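PDB 3H74: pyridoxal kinase from Lactobacillus plantarum, which probably catalyses the ATP-dependent phosphorylation of pyridoxal to pyridoxal 5'-phosphate, as a kinase of the ribokinase clan. Local coordinates for residues Leu24-Ala29 / Val261-Leu266; Ala78-Val83 / Thr94-Gln99; Gln115-Phe120 / Thr142-Leu147; Leu147-Pro152 / Glu160-Ala165. One frame throughout, in Å; residues are numbered along the deposited sequence.

The four contacts sample one ribokinase-like alpha/beta fold. Interaction 1 closes the longest loop of chain, and the other three are nested inside it; its centre lies about 27 Å from that of interaction 3 and about 32 Å from that of interaction 4, across the middle of the chain. Interaction 2 packs helix 86-98 on strand 77-80 of the central sheet and meets interaction 3 where Tyr82 CE1 packs 3.5 Å from Phe120 CZ. Interactions 3 and 4, with centres about 13 Å apart, share Leu147 and helix 142-149. The side chain of Glu144 in interaction 3 lies about 4 Å from a bound sulfate, probably from the crystallisation liquor, though such ions can mark pockets.

Interaction 1. Residues Leu24-Ala29 / Val261-Leu266; sequences LPVLTA and VALGDL
Val26, the residue most covered here, directs a single methyl, CG2, at two leucines of Val261-Leu266. Leu266 CD2 lies 3.9 Å from Val26 CG2, and Leu263 CD2 is 4.2 Å from that same methyl, so one branch of the valine serves both partners. The torsion accounts for this choice: with CG1 anti to the backbone N (chi1 167°), CG2 falls beside that N and faces the second segment. Both leucine side chains meet the valine at about a right angle, and each contributes only its CD2. The backbones stay well apart, Val26 CA and Leu263 CA being 7.8 Å from each other, and a summed buried surface of 132 Å² agrees with a modest, wholly apolar contact. Val220 of helix 213-226 touches both Val26 and Leu266 and so extends the cluster, while Trp241 of helix 231-251 packs on Leu266. Leu263 comes just ahead of helix 264-274 and Leu266 lies in its first turn; the contact thus packs the start of this last helix, and the loop residue before it, on helix 19-29. Such helix-against-helix packing outside the central sheet is a feature of the layered alpha/beta fold of ribokinase-like enzymes.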
loop_
_atom_site.group_PDB
_atom_site.type_symbol
_atom_site.label_atom_id
_atom_site.label_comp_id
_atom_site.label_asym_id
_atom_site.label_seq_id
_atom_site.Cartn_x
_atom_site.Cartn_y
_atom_site.Cartn_z
ATOM N N LEU A 24 -7.164 7.591 -5.571
ATOM C CA LEU A 24 -7.454 8.945 -6.035
ATOM C C LEU A 24 -8.575 9.618 -5.244
ATOM O O LEU A 24 -8.374 10.714 -4.711
ATOM C CB LEU A 24 -7.735 8.980 -7.546
ATOM C CG LEU A 24 -6.669 9.649 -8.410
ATOM C CD1 LEU A 24 -6.949 9.373 -9.873
ATOM C CD2 LEU A 24 -6.591 11.158 -8.144
ATOM N N PRO A 25 -9.770 9.000 -5.184
ATOM C CA PRO A 25 -10.832 9.599 -4.373
ATOM C C PRO A 25 -10.449 9.789 -2.900
ATOM O O PRO A 25 -10.708 10.851 -2.331
ATOM C CB PRO A 25 -11.997 8.604 -4.528
ATOM C CG PRO A 25 -11.745 7.963 -5.863
ATOM C CD PRO A 25 -10.254 7.806 -5.901
ATOM N N VAL A 26 -9.825 8.788 -2.289
ATOM C CA VAL A 26 -9.492 8.861 -0.877
ATOM C C VAL A 26 -8.522 10.009 -0.580
ATOM O O VAL A 26 -8.762 10.831 0.308
ATOM C CB VAL A 26 -8.942 7.502 -0.387
ATOM C CG1 VAL A 26 -8.297 7.624 0.993
ATOM C CG2 VAL A 26 -10.058 6.459 -0.365
ATOM N N LEU A 27 -7.431 10.084 -1.333
ATOM C CA LEU A 27 -6.415 11.085 -1.058
ATOM C C LEU A 27 -6.853 12.484 -1.484
ATOM O O LEU A 27 -6.508 13.468 -0.839
ATOM C CB LEU A 27 -5.074 10.665 -1.657
ATOM C CG LEU A 27 -4.445 9.491 -0.884
ATOM C CD1 LEU A 27 -3.415 8.772 -1.742
ATOM C CD2 LEU A 27 -3.842 9.941 0.443
ATOM N N THR A 28 -7.645 12.575 -2.540
ATOM C CA THR A 28 -8.255 13.854 -2.902
ATOM C C THR A 28 -9.145 14.344 -1.756
ATOM O O THR A 28 -9.060 15.509 -1.354
ATOM C CB THR A 28 -9.047 13.735 -4.212
ATOM O OG1 THR A 28 -8.150 13.368 -5.263
ATOM C CG2 THR A 28 -9.714 15.056 -4.586
ATOM N N ALA A 29 -9.969 13.459 -1.199
ATOM C CA ALA A 29 -10.838 13.848 -0.089
ATOM C C ALA A 29 -10.026 14.298 1.116
ATOM O O ALA A 29 -10.459 15.161 1.876
ATOM C CB ALA A 29 -11.769 12.706 0.285
ATOM N N VAL A 261 -13.579 -2.618 -2.332
ATOM C CA VAL A 261 -14.291 -2.160 -1.137
ATOM C C VAL A 261 -14.995 -0.812 -1.344
ATOM O O VAL A 261 -14.475 0.085 -2.023
ATOM C CB VAL A 261 -13.319 -2.156 0.080
ATOM C CG1 VAL A 261 -12.245 -1.106 -0.061
ATOM C CG2 VAL A 261 -14.033 -2.001 1.370
ATOM N N ALA A 262 -16.194 -0.695 -0.779
ATOM C CA ALA A 262 -16.961 0.542 -0.782
ATOM C C ALA A 262 -16.182 1.684 -0.131
ATOM O O ALA A 262 -15.481 1.495 0.870
ATOM C CB ALA A 262 -18.283 0.336 -0.053
ATOM N N LEU A 263 -16.365 2.876 -0.693
ATOM C CA LEU A 263 -15.644 4.063 -0.241
ATOM C C LEU A 263 -16.514 5.151 0.383
ATOM O O LEU A 263 -15.981 6.083 0.969
ATOM C CB LEU A 263 -14.830 4.667 -1.396
ATOM C CG LEU A 263 -13.794 3.738 -2.029
ATOM C CD1 LEU A 263 -13.181 4.413 -3.241
ATOM C CD2 LEU A 263 -12.714 3.316 -1.025
ATOM N N GLY A 264 -17.838 5.030 0.292
ATOM C CA GLY A 264 -18.730 6.105 0.730
ATOM C C GLY A 264 -18.602 6.470 2.197
ATOM O O GLY A 264 -18.427 7.638 2.543
ATOM N N ASP A 265 -18.702 5.479 3.078
ATOM C CA ASP A 265 -18.596 5.743 4.516
ATOM C C ASP A 265 -17.206 6.274 4.854
ATOM O O ASP A 265 -17.055 7.154 5.698
ATOM C CB ASP A 265 -18.915 4.495 5.351
ATOM C CG ASP A 265 -20.405 4.184 5.411
ATOM O OD1 ASP A 265 -21.221 4.993 4.928
ATOM O OD2 ASP A 265 -20.755 3.111 5.954
ATOM N N LEU A 266 -16.198 5.758 4.156
ATOM C CA LEU A 266 -14.829 6.231 4.324
ATOM C C LEU A 266 -14.674 7.709 3.943
ATOM O O LEU A 266 -14.093 8.509 4.686
ATOM C CB LEU A 266 -13.871 5.334 3.537
ATOM C CG LEU A 266 -12.392 5.725 3.528
ATOM C CD1 LEU A 266 -11.803 5.880 4.931
ATOM C CD2 LEU A 266 -11.596 4.724 2.721
#

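Interaction 2. Residues Ala78-Val83 / Thr94-Gln99; sequences ALIGYV and TYLEQQ
Ala78 and Leu96 are the closest pair by CA atoms, 8.2 Å apart, a separation at which strand 77-80 and helix 86-98 meet through side chains. Leu96 supplies the helix side of the contact and divides its two methyls between two strand residues. Its CD2 reaches Ala78 CB at 3.9 Å, while Leu96 CD1 lies 4.1 Å from Ile80 CG1. The fork is presented to the strand because CG of Leu96 stands anti to the carbonyl carbon and beside the backbone N (chi1 -65°). Ile80 answers in the same manner, with CG1 anti to its own carbonyl carbon, and the isoleucine and leucine side chains approach tip to tip. Ala78 and Ile80 both point their CB atoms toward the helix, whereas Leu79 between them points away, as the alternation of a beta strand requires. The touching residues are all buried, although the summed buried surface is just 93 Å². Leu104 of the next strand touches Ala78, Ile80 and Leu96 alike, and Leu101 packs on Ala78 and Leu96, so the small contact is part of a wider apolar layer. Backbone hydrogen bonds join Ala78 and Ile80 to strand 103-106, which runs parallel to strand 77-80. Strand, helix and neighbouring parallel strand together form a beta-alpha-beta unit, the repeating element of the central sheet in this ribokinase-like fold.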
loop_
_atom_site.group_PDB
_atom_site.type_symbol
_atom_site.label_atom_id
_atom_site.label_comp_id
_atom_site.label_asym_id
_atom_site.label_seq_id
_atom_site.Cartn_x
_atom_site.Cartn_y
_atom_site.Cartn_z
ATOM N N ALA A 78 5.041 10.605 -1.082
ATOM C CA ALA A 78 4.836 9.573 -2.089
ATOM C C ALA A 78 4.345 8.293 -1.450
ATOM O O ALA A 78 4.784 7.926 -0.349
ATOM C CB ALA A 78 6.115 9.305 -2.865
ATOM N N LEU A 79 3.428 7.640 -2.164
ATOM C CA LEU A 79 2.945 6.313 -1.836
ATOM C C LEU A 79 3.182 5.436 -3.051
ATOM O O LEU A 79 2.743 5.767 -4.160
ATOM C CB LEU A 79 1.450 6.349 -1.509
ATOM C CG LEU A 79 0.698 5.017 -1.451
ATOM C CD1 LEU A 79 1.241 4.106 -0.356
ATOM C CD2 LEU A 79 -0.784 5.256 -1.255
ATOM N N ILE A 80 3.872 4.321 -2.847
ATOM C CA ILE A 80 4.126 3.379 -3.935
ATOM C C ILE A 80 3.413 2.079 -3.620
ATOM O O ILE A 80 3.657 1.481 -2.560
ATOM C CB ILE A 80 5.648 3.088 -4.142
ATOM C CG1 ILE A 80 6.488 4.377 -4.121
ATOM C CG2 ILE A 80 5.869 2.253 -5.397
ATOM C CD1 ILE A 80 6.145 5.421 -5.186
ATOM N N GLY A 81 2.520 1.663 -4.512
ATOM C CA GLY A 81 1.855 0.370 -4.407
ATOM C C GLY A 81 2.434 -0.596 -5.423
ATOM O O GLY A 81 3.630 -0.576 -5.690
ATOM N N TYR A 82 1.582 -1.448 -5.985
ATOM C CA TYR A 82 2.013 -2.427 -6.983
ATOM C C TYR A 82 2.835 -1.770 -8.091
ATOM O O TYR A 82 2.389 -0.797 -8.703
ATOM C CB TYR A 82 0.790 -3.123 -7.595
ATOM C CG TYR A 82 1.116 -4.080 -8.719
ATOM C CD1 TYR A 82 1.264 -5.443 -8.478
ATOM C CD2 TYR A 82 1.272 -3.623 -10.027
ATOM C CE1 TYR A 82 1.560 -6.328 -9.516
ATOM C CE2 TYR A 82 1.580 -4.501 -11.070
ATOM C CZ TYR A 82 1.721 -5.850 -10.796
ATOM O OH TYR A 82 2.011 -6.751 -11.805
ATOM N N VAL A 83 4.014 -2.323 -8.362
ATOM C CA VAL A 83 4.881 -1.813 -9.429
ATOM C C VAL A 83 4.844 -2.773 -10.623
ATOM O O VAL A 83 4.338 -2.421 -11.694
ATOM C CB VAL A 83 6.325 -1.537 -8.939
ATOM C CG1 VAL A 83 7.182 -1.053 -10.087
ATOM C CG2 VAL A 83 6.319 -0.503 -7.830
ATOM N N THR A 94 15.276 5.465 -8.021
ATOM C CA THR A 94 16.184 6.588 -8.272
ATOM C C THR A 94 15.440 7.922 -8.383
ATOM O O THR A 94 15.949 8.956 -7.935
ATOM C CB THR A 94 17.068 6.385 -9.505
ATOM O OG1 THR A 94 16.254 6.426 -10.676
ATOM C CG2 THR A 94 17.825 5.057 -9.431
ATOM N N TYR A 95 14.227 7.899 -8.940
ATOM C CA TYR A 95 13.430 9.119 -9.013
ATOM C C TYR A 95 13.120 9.661 -7.616
ATOM O O TYR A 95 13.266 10.855 -7.349
ATOM C CB TYR A 95 12.139 8.943 -9.830
ATOM C CG TYR A 95 11.385 10.239 -9.887
ATOM C CD1 TYR A 95 11.861 11.298 -10.660
ATOM C CD2 TYR A 95 10.237 10.447 -9.115
ATOM C CE1 TYR A 95 11.202 12.503 -10.701
ATOM C CE2 TYR A 95 9.570 11.658 -9.151
ATOM C CZ TYR A 95 10.062 12.683 -9.938
ATOM O OH TYR A 95 9.408 13.883 -9.962
ATOM N N LEU A 96 12.710 8.769 -6.720
ATOM C CA LEU A 96 12.396 9.165 -5.349
ATOM C C LEU A 96 13.619 9.757 -4.644
ATOM O O LEU A 96 13.502 10.727 -3.892
ATOM C CB LEU A 96 11.840 7.978 -4.561
ATOM C CG LEU A 96 10.497 7.420 -5.043
ATOM C CD1 LEU A 96 10.205 6.100 -4.327
ATOM C CD2 LEU A 96 9.351 8.418 -4.871
ATOM N N GLU A 97 14.781 9.170 -4.911
ATOM C CA GLU A 97 16.051 9.641 -4.347
ATOM C C GLU A 97 16.403 11.066 -4.799
ATOM O O GLU A 97 17.074 11.799 -4.063
ATOM C CB GLU A 97 17.177 8.657 -4.689
ATOM C CG GLU A 97 18.555 8.975 -4.068
ATOM C CD GLU A 97 18.517 9.202 -2.561
ATOM O OE1 GLU A 97 17.981 8.344 -1.822
ATOM O OE2 GLU A 97 19.043 10.245 -2.114
ATOM N N GLN A 98 15.947 11.457 -5.994
ATOM C CA GLN A 98 16.146 12.826 -6.503
ATOM C C GLN A 98 15.306 13.841 -5.742
ATOM O O GLN A 98 15.594 15.037 -5.762
ATOM C CB GLN A 98 15.750 12.938 -7.977
ATOM C CG GLN A 98 16.590 12.187 -8.981
ATOM C CD GLN A 98 15.990 12.263 -10.385
ATOM O OE1 GLN A 98 16.271 11.422 -11.231
ATOM N NE2 GLN A 98 15.149 13.268 -10.627
ATOM N N GLN A 99 14.235 13.369 -5.109
ATOM C CA GLN A 99 13.319 14.255 -4.413
ATOM C C GLN A 99 13.779 14.499 -2.977
ATOM O O GLN A 99 14.746 13.889 -2.513
ATOM C CB GLN A 99 11.890 13.687 -4.440
ATOM C CG GLN A 99 11.408 13.166 -5.809
ATOM C CD GLN A 99 11.790 14.056 -6.990
ATOM O OE1 GLN A 99 12.487 13.618 -7.909
ATOM N NE2 GLN A 99 11.330 15.302 -6.972
#

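Interaction 3. Residues Gln115-Phe120 / Thr142-Leu147; sequences QLYQGF and TTEAAL
Leu116 lays its CD2 branch against the forked end of Leu147, the two side chains crossing obliquely. Leu116 CD2 comes within 3.7 Å of Leu147 CD1, and Leu116 CG sits 4.0 Å from Leu147 CD2, so both methyls of Leu147 take part. An alanine here removes the branched end of Leu116, and would probably leave the methyls of Leu147 without their partner and open a gap between strand 115-116 and helix 142-149. Alongside, Thr143 turns its methyl to the strand backbone, with CG2 3.7 Å from Gln115 N. That rotation (chi1 -60°) puts CG2 anti to the backbone N and OG1 beside it; the hydroxyl is hydrogen-bonded to Gly114 N. Polar linkage runs through water: Tyr117 OH and the water oxygen are 2.7 Å apart, the water lying in the ring plane at its edge, and the water donates to Glu144 OE2, also at 2.7 Å. The same OE2 accepts from Leu110 N and Gly111 N, which hold the carboxylate in position. Chemically, the contact therefore divides into an apolar leucine pair and a polar side bridged by one water, where that water and two backbone amides satisfy OE2 of the buried Glu144.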
loop_
_atom_site.group_PDB
_atom_site.type_symbol
_atom_site.label_atom_id
_atom_site.label_comp_id
_atom_site.label_asym_id
_atom_site.label_seq_id
_atom_site.Cartn_x
_atom_site.Cartn_y
_atom_site.Cartn_z
ATOM N N GLN A 115 2.766 -17.503 -0.708
ATOM C CA GLN A 115 3.356 -17.622 -2.040
ATOM C C GLN A 115 3.518 -16.276 -2.728
ATOM O O GLN A 115 2.684 -15.383 -2.575
ATOM C CB GLN A 115 2.517 -18.549 -2.938
ATOM C CG GLN A 115 2.311 -19.979 -2.417
ATOM C CD GLN A 115 3.581 -20.820 -2.401
ATOM O OE1 GLN A 115 4.590 -20.479 -3.018
ATOM N NE2 GLN A 115 3.527 -21.939 -1.688
ATOM N N LEU A 116 4.589 -16.146 -3.500
ATOM C CA LEU A 116 4.739 -15.041 -4.435
ATOM C C LEU A 116 3.580 -15.035 -5.419
ATOM O O LEU A 116 3.105 -16.094 -5.826
ATOM C CB LEU A 116 6.047 -15.197 -5.208
ATOM C CG LEU A 116 7.329 -14.817 -4.469
ATOM C CD1 LEU A 116 8.530 -15.533 -5.077
ATOM C CD2 LEU A 116 7.528 -13.309 -4.483
ATOM N N TYR A 117 3.123 -13.856 -5.817
ATOM C CA TYR A 117 2.153 -13.742 -6.862
ATOM C C TYR A 117 2.747 -14.247 -8.171
ATOM O O TYR A 117 3.912 -14.151 -8.381
ATOM C CB TYR A 117 1.667 -12.291 -7.032
ATOM C CG TYR A 117 0.866 -11.750 -5.821
ATOM C CD1 TYR A 117 -0.179 -12.459 -5.250
ATOM C CD2 TYR A 117 1.160 -10.528 -5.258
ATOM C CE1 TYR A 117 -0.868 -11.981 -4.176
ATOM C CE2 TYR A 117 0.467 -10.042 -4.202
ATOM C CZ TYR A 117 -0.531 -10.772 -3.637
ATOM O OH TYR A 117 -1.206 -10.282 -2.581
ATOM N N GLN A 118 1.881 -14.797 -9.013
ATOM C CA GLN A 118 2.280 -15.284 -10.316
ATOM C C GLN A 118 3.018 -14.180 -11.082
ATOM O O GLN A 118 2.603 -13.100 -11.148
ATOM C CB GLN A 118 1.037 -15.829 -11.076
ATOM C CG GLN A 118 0.327 -17.040 -10.250
ATOM C CD GLN A 118 -0.688 -18.035 -10.993
ATOM O OE1 GLN A 118 -1.935 -17.821 -11.124
ATOM N NE2 GLN A 118 -0.155 -19.195 -11.283
ATOM N N GLY A 119 4.198 -14.498 -11.532
ATOM C CA GLY A 119 5.024 -13.551 -12.272
ATOM C C GLY A 119 6.166 -12.896 -11.505
ATOM O O GLY A 119 7.036 -12.318 -12.072
ATOM N N PHE A 120 6.089 -13.001 -10.181
ATOM C CA PHE A 120 7.137 -12.485 -9.303
ATOM C C PHE A 120 8.091 -13.589 -8.860
ATOM O O PHE A 120 7.676 -14.715 -8.557
ATOM C CB PHE A 120 6.541 -11.807 -8.063
ATOM C CG PHE A 120 5.831 -10.498 -8.341
ATOM C CD1 PHE A 120 6.065 -9.768 -9.511
ATOM C CD2 PHE A 120 4.957 -9.973 -7.393
ATOM C CE1 PHE A 120 5.410 -8.556 -9.738
ATOM C CE2 PHE A 120 4.303 -8.766 -7.608
ATOM C CZ PHE A 120 4.531 -8.051 -8.781
ATOM N N THR A 142 2.001 -10.749 5.947
ATOM C CA THR A 142 2.834 -11.750 6.608
ATOM C C THR A 142 3.696 -12.528 5.605
ATOM O O THR A 142 4.833 -12.899 5.908
ATOM C CB THR A 142 1.954 -12.669 7.494
ATOM O OG1 THR A 142 1.524 -11.933 8.644
ATOM C CG2 THR A 142 2.705 -13.888 7.966
ATOM N N THR A 143 3.164 -12.747 4.404
ATOM C CA THR A 143 3.920 -13.382 3.324
ATOM C C THR A 143 5.089 -12.495 2.888
ATOM O O THR A 143 6.230 -12.951 2.746
ATOM C CB THR A 143 3.012 -13.684 2.108
ATOM O OG1 THR A 143 1.956 -14.564 2.508
ATOM C CG2 THR A 143 3.790 -14.340 0.984
ATOM N N GLU A 144 4.792 -11.217 2.681
ATOM C CA GLU A 144 5.782 -10.252 2.229
ATOM C C GLU A 144 6.865 -10.000 3.273
ATOM O O GLU A 144 8.026 -9.817 2.930
ATOM C CB GLU A 144 5.084 -8.961 1.819
ATOM C CG GLU A 144 4.286 -9.167 0.540
ATOM C CD GLU A 144 3.084 -8.254 0.375
ATOM O OE1 GLU A 144 2.737 -7.493 1.307
ATOM O OE2 GLU A 144 2.484 -8.335 -0.720
ATOM N N ALA A 145 6.489 -10.004 4.547
ATOM C CA ALA A 145 7.470 -9.832 5.624
ATOM C C ALA A 145 8.553 -10.911 5.557
ATOM O O ALA A 145 9.750 -10.617 5.636
ATOM C CB ALA A 145 6.786 -9.851 6.969
ATOM N N ALA A 146 8.115 -12.157 5.406
ATOM C CA ALA A 146 9.018 -13.302 5.296
ATOM C C ALA A 146 9.855 -13.248 4.020
ATOM O O ALA A 146 11.068 -13.495 4.051
ATOM C CB ALA A 146 8.240 -14.605 5.378
ATOM N N LEU A 147 9.228 -12.928 2.889
ATOM C CA LEU A 147 9.972 -12.801 1.637
ATOM C C LEU A 147 11.080 -11.754 1.752
ATOM O O LEU A 147 12.208 -11.979 1.312
ATOM C CB LEU A 147 9.045 -12.469 0.470
ATOM C CG LEU A 147 8.190 -13.629 -0.028
ATOM C CD1 LEU A 147 7.043 -13.055 -0.843
ATOM C CD2 LEU A 147 8.990 -14.646 -0.845
HETATM O O HOH W 1 -0.134 -8.181 -1.349
#

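Interaction 4. Residues Leu147-Pro152 / Glu160-Ala165; sequences LLTGAP and EVILPA
Thr149 meets Ile162 and Ala165 where two consecutive helices of the ribokinase-like alpha/beta fold, 142-149 and 159-167, pack together after a connecting loop. The closest pair of CA atoms is that of Thr149 and Ala165, at 6.4 Å, short enough for small side chains to fill the interval. Van der Waals contacts come first. The threonine methyl CG2 lies 3.9 Å from Ala165 CB, a methyl-to-methyl meeting near the surface, and CG2 is also 4.2 Å from Ile162 O, so it rests against the helix backbone as well. Ile162 contributes the end of its long branch, CD1, which stands 4.2 Å from Thr149 OG1. Thr149 is the most covered residue, and the two segments together bury 130 Å². Leu166, one residue further along helix 159-167, packs on Thr149 and on Leu148 and continues the same interface.

Polar interactions concern the end of the first helix rather than the partner segment. With chi1 at 62°, OG1 of Thr149 lies between the backbone N and the carbonyl carbon, which leaves CG2 beside the backbone N and facing Ala165. The hydroxyl is hydrogen-bonded to Ala145 O, one turn back in the helix. Gly150 is the first residue to depart from helical angles, and its positive phi (90°) carries the chain round into the loop. Beyond that turn, Ala151 N returns to Thr149 OG1 in a weak but nearly straight hydrogen bond, 3.5 Å long with an N-H...O angle of 165°.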
loop_
_atom_site.group_PDB
_atom_site.type_symbol
_atom_site.label_atom_id
_atom_site.label_comp_id
_atom_site.label_asym_id
_atom_site.label_seq_id
_atom_site.Cartn_x
_atom_site.Cartn_y
_atom_site.Cartn_z
ATOM N N LEU A 147 9.228 -12.928 2.889
ATOM C CA LEU A 147 9.972 -12.801 1.637
ATOM C C LEU A 147 11.080 -11.754 1.752
ATOM O O LEU A 147 12.208 -11.979 1.312
ATOM C CB LEU A 147 9.045 -12.469 0.470
ATOM C CG LEU A 147 8.190 -13.629 -0.028
ATOM C CD1 LEU A 147 7.043 -13.055 -0.843
ATOM C CD2 LEU A 147 8.990 -14.646 -0.845
ATOM N N LEU A 148 10.769 -10.617 2.365
ATOM C CA LEU A 148 11.736 -9.523 2.460
ATOM C C LEU A 148 12.914 -9.848 3.374
ATOM O O LEU A 148 14.046 -9.449 3.086
ATOM C CB LEU A 148 11.065 -8.222 2.901
ATOM C CG LEU A 148 10.116 -7.596 1.878
ATOM C CD1 LEU A 148 9.319 -6.484 2.543
ATOM C CD2 LEU A 148 10.866 -7.068 0.672
ATOM N N THR A 149 12.663 -10.572 4.457
ATOM C CA THR A 149 13.750 -10.971 5.366
ATOM C C THR A 149 14.462 -12.262 4.946
ATOM O O THR A 149 15.557 -12.549 5.443
ATOM C CB THR A 149 13.267 -11.153 6.812
ATOM O OG1 THR A 149 12.306 -12.209 6.857
ATOM C CG2 THR A 149 12.668 -9.867 7.369
ATOM N N GLY A 150 13.852 -13.042 4.057
ATOM C CA GLY A 150 14.403 -14.342 3.648
ATOM C C GLY A 150 13.944 -15.534 4.478
ATOM O O GLY A 150 14.280 -16.690 4.169
ATOM N N ALA A 151 13.180 -15.277 5.533
ATOM C CA ALA A 151 12.686 -16.350 6.389
ATOM C C ALA A 151 11.638 -17.186 5.651
ATOM O O ALA A 151 10.838 -16.638 4.887
ATOM C CB ALA A 151 12.113 -15.775 7.671
ATOM N N PRO A 152 11.645 -18.519 5.850
ATOM C CA PRO A 152 10.552 -19.308 5.288
ATOM C C PRO A 152 9.209 -18.802 5.806
ATOM O O PRO A 152 9.116 -18.305 6.934
ATOM C CB PRO A 152 10.830 -20.726 5.800
ATOM C CG PRO A 152 12.296 -20.744 6.084
ATOM C CD PRO A 152 12.629 -19.361 6.555
ATOM N N GLU A 160 8.600 -10.654 17.487
ATOM C CA GLU A 160 9.821 -10.226 18.178
ATOM C C GLU A 160 11.086 -10.516 17.358
ATOM O O GLU A 160 12.137 -9.923 17.600
ATOM C CB GLU A 160 9.928 -10.899 19.557
ATOM C CG GLU A 160 8.692 -10.740 20.449
ATOM C CD GLU A 160 8.609 -9.388 21.136
ATOM O OE1 GLU A 160 9.611 -8.640 21.134
ATOM O OE2 GLU A 160 7.536 -9.072 21.691
ATOM N N VAL A 161 10.984 -11.438 16.401
ATOM C CA VAL A 161 12.110 -11.781 15.530
ATOM C C VAL A 161 11.983 -11.120 14.145
ATOM O O VAL A 161 12.935 -10.502 13.656
ATOM C CB VAL A 161 12.300 -13.322 15.406
ATOM C CG1 VAL A 161 13.378 -13.664 14.392
ATOM C CG2 VAL A 161 12.644 -13.937 16.761
ATOM N N ILE A 162 10.809 -11.240 13.527
ATOM C CA ILE A 162 10.621 -10.757 12.152
ATOM C C ILE A 162 10.590 -9.228 12.025
ATOM O O ILE A 162 11.168 -8.674 11.088
ATOM C CB ILE A 162 9.418 -11.462 11.438
ATOM C CG1 ILE A 162 9.437 -11.193 9.927
ATOM C CG2 ILE A 162 8.073 -11.092 12.066
ATOM C CD1 ILE A 162 8.707 -12.252 9.104
ATOM N N LEU A 163 9.969 -8.543 12.983
ATOM C CA LEU A 163 9.925 -7.082 12.913
ATOM C C LEU A 163 11.323 -6.429 13.016
ATOM O O LEU A 163 11.665 -5.607 12.174
ATOM C CB LEU A 163 8.922 -6.480 13.905
ATOM C CG LEU A 163 7.428 -6.729 13.649
ATOM C CD1 LEU A 163 6.593 -6.264 14.828
ATOM C CD2 LEU A 163 6.964 -6.048 12.371
ATOM N N PRO A 164 12.148 -6.795 14.029
ATOM C CA PRO A 164 13.512 -6.245 14.033
ATOM C C PRO A 164 14.323 -6.567 12.768
ATOM O O PRO A 164 15.070 -5.707 12.286
ATOM C CB PRO A 164 14.148 -6.896 15.269
ATOM C CG PRO A 164 13.011 -7.194 16.153
ATOM C CD PRO A 164 11.904 -7.621 15.227
ATOM N N ALA A 165 14.171 -7.778 12.235
ATOM C CA ALA A 165 14.888 -8.165 11.017
ATOM C C ALA A 165 14.454 -7.308 9.821
ATOM O O ALA A 165 15.297 -6.820 9.066
ATOM C CB ALA A 165 14.686 -9.629 10.723
#